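Local coordinates for penicillin binding protein transpeptidase domain protein (Escherichia coli, PDB 4BJQ) that belongs to the penicillin-binding protein family of the bacterial cell envelope, represented here by a small alpha/beta fragment that pairs with a second copy, at residues 35-38 against 39-43. Residues are numbered along the deposited sequence; the frame is centred on the assembly and turned at random.
Sequences DQLS and ARINA. With SO4 (sulfate ion), chain M.
Two consecutive turns of the amphipathic helix 34-42 meet here, joined by a ladder of i to i+4 backbone hydrogen bonds. Ala39 N binds Asp35 O, Arg40 N binds Gln36 O, and Ile41 N binds Leu37 O at 3.1 Å. Asn42 N reaches Ser38 O at 2.8 Å, with an N-H...O angle of 150°.

Leu37 and Ile41 form the apolar side. They lie side by side and point the same way, with Leu37 CD1 4.1 Å from Ile41 CD1. In Ile41, CG1 sits beside the backbone N (chi1 -72°), which brings it over the preceding turn to 3.4 Å from Leu37 O. Both side chains are buried against Leu52 of strand 50-56. Ile41 also packs on Ile17 of the second subunit, as does Ser38.

Ser38 OG takes no part in the ladder; it is hydrogen-bonded to Leu34 O, one turn earlier. Arg40 runs extended from CG to NE and leads off the helix to strand 50-56, where NE is hydrogen-bonded to Tyr51 O.

Asn42 folds its amide back beside the bond from Asn42 N to Ser38 O. With chi1 at -67°, CG lies 3.3 Å from Ser38 O, and ND2 donates a long hydrogen bond, 3.3 Å, to sulfate O2. Ile17 N and Ser18 N of the second subunit bind the same sulfate.

The chemistry divides by face. Leu37 and Ile41 pack the helix against strand 50-56 by apolar contact, and Arg40 adds a polar tie to the same strand. Asn42 instead donates to an anion shared with the other subunit. That sulfate probably comes from the crystallisation liquor, so the bridge it makes between the two chains need not exist outside the crystal.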
loop_
_atom_site.group_PDB
_atom_site.type_symbol
_atom_site.label_atom_id
_atom_site.label_comp_id
_atom_site.label_asym_id
_atom_site.label_seq_id
_atom_site.Cartn_x
_atom_site.Cartn_y
_atom_site.Cartn_z
ATOM N N ASP A 35 -4.003 -14.913 1.650
ATOM C CA ASP A 35 -2.731 -15.575 1.913
ATOM C C ASP A 35 -2.179 -16.290 0.687
ATOM O O ASP A 35 -0.965 -16.295 0.469
ATOM C CB ASP A 35 -2.879 -16.570 3.068
ATOM C CG ASP A 35 -3.122 -15.889 4.391
ATOM O OD1 ASP A 35 -2.852 -14.673 4.501
ATOM O OD2 ASP A 35 -3.584 -16.577 5.325
ATOM N N GLN A 36 -3.064 -16.897 -0.102
ATOM C CA GLN A 36 -2.647 -17.545 -1.349
ATOM C C GLN A 36 -2.215 -16.502 -2.366
ATOM O O GLN A 36 -1.198 -16.660 -3.045
ATOM C CB GLN A 36 -3.786 -18.372 -1.953
ATOM C CG GLN A 36 -3.796 -19.838 -1.570
ATOM C CD GLN A 36 -4.981 -20.595 -2.171
ATOM O OE1 GLN A 36 -5.348 -20.393 -3.338
ATOM N NE2 GLN A 36 -5.584 -21.473 -1.370
ATOM N N LEU A 37 -3.016 -15.447 -2.471
ATOM C CA LEU A 37 -2.773 -14.360 -3.424
ATOM C C LEU A 37 -1.427 -13.701 -3.143
ATOM O O LEU A 37 -0.624 -13.514 -4.057
ATOM C CB LEU A 37 -3.904 -13.344 -3.340
ATOM C CG LEU A 37 -3.976 -12.157 -4.305
ATOM C CD1 LEU A 37 -4.041 -12.641 -5.744
ATOM C CD2 LEU A 37 -5.204 -11.300 -3.960
ATOM N N SER A 38 -1.193 -13.376 -1.869
ATOM C CA SER A 38 0.069 -12.791 -1.406
ATOM C C SER A 38 1.258 -13.699 -1.660
ATOM O O SER A 38 2.271 -13.241 -2.174
ATOM C CB SER A 38 0.009 -12.449 0.084
ATOM O OG SER A 38 -1.010 -11.502 0.318
ATOM N N ALA A 39 1.127 -14.975 -1.292
ATOM C CA ALA A 39 2.185 -15.964 -1.497
ATOM C C ALA A 39 2.626 -16.027 -2.960
ATOM O O ALA A 39 3.820 -16.001 -3.248
ATOM C CB ALA A 39 1.744 -17.346 -1.002
ATOM N N ARG A 40 1.661 -16.078 -3.875
ATOM C CA ARG A 40 1.962 -16.153 -5.304
ATOM C C ARG A 40 2.645 -14.884 -5.822
ATOM O O ARG A 40 3.546 -14.958 -6.668
ATOM C CB ARG A 40 0.696 -16.436 -6.117
ATOM C CG ARG A 40 0.960 -16.680 -7.588
ATOM C CD ARG A 40 -0.327 -16.920 -8.349
ATOM N NE ARG A 40 -0.136 -16.836 -9.799
ATOM C CZ ARG A 40 0.375 -17.812 -10.545
ATOM N NH1 ARG A 40 0.762 -18.957 -9.991
ATOM N NH2 ARG A 40 0.503 -17.647 -11.850
ATOM N N ILE A 41 2.206 -13.729 -5.321
ATOM C CA ILE A 41 2.742 -12.445 -5.774
ATOM C C ILE A 41 4.139 -12.212 -5.194
ATOM O O ILE A 41 5.011 -11.674 -5.878
ATOM C CB ILE A 41 1.763 -11.270 -5.496
ATOM C CG1 ILE A 41 0.561 -11.355 -6.444
ATOM C CG2 ILE A 41 2.451 -9.912 -5.646
ATOM C CD1 ILE A 41 -0.588 -10.378 -6.128
ATOM N N ASN A 42 4.361 -12.668 -3.961
ATOM C CA ASN A 42 5.642 -12.460 -3.268
ATOM C C ASN A 42 6.731 -13.508 -3.527
ATOM O O ASN A 42 7.858 -13.358 -3.047
ATOM C CB ASN A 42 5.407 -12.346 -1.761
ATOM C CG ASN A 42 4.646 -11.090 -1.378
ATOM O OD1 ASN A 42 4.455 -10.188 -2.199
ATOM N ND2 ASN A 42 4.209 -11.021 -0.118
ATOM N N ALA A 43 6.388 -14.568 -4.265
ATOM C CA ALA A 43 7.292 -15.696 -4.497
ATOM C C ALA A 43 8.620 -15.255 -5.108
ATOM O O ALA A 43 9.689 -15.662 -4.653
ATOM C CB ALA A 43 6.619 -16.749 -5.377
HETATM S S SO4 M . 3.526 -8.007 2.124
HETATM O O1 SO4 M . 3.108 -6.719 2.666
HETATM O O2 SO4 M . 3.678 -7.894 0.671
HETATM O O3 SO4 M . 4.791 -8.395 2.742
HETATM O O4 SO4 M . 2.509 -9.026 2.388
#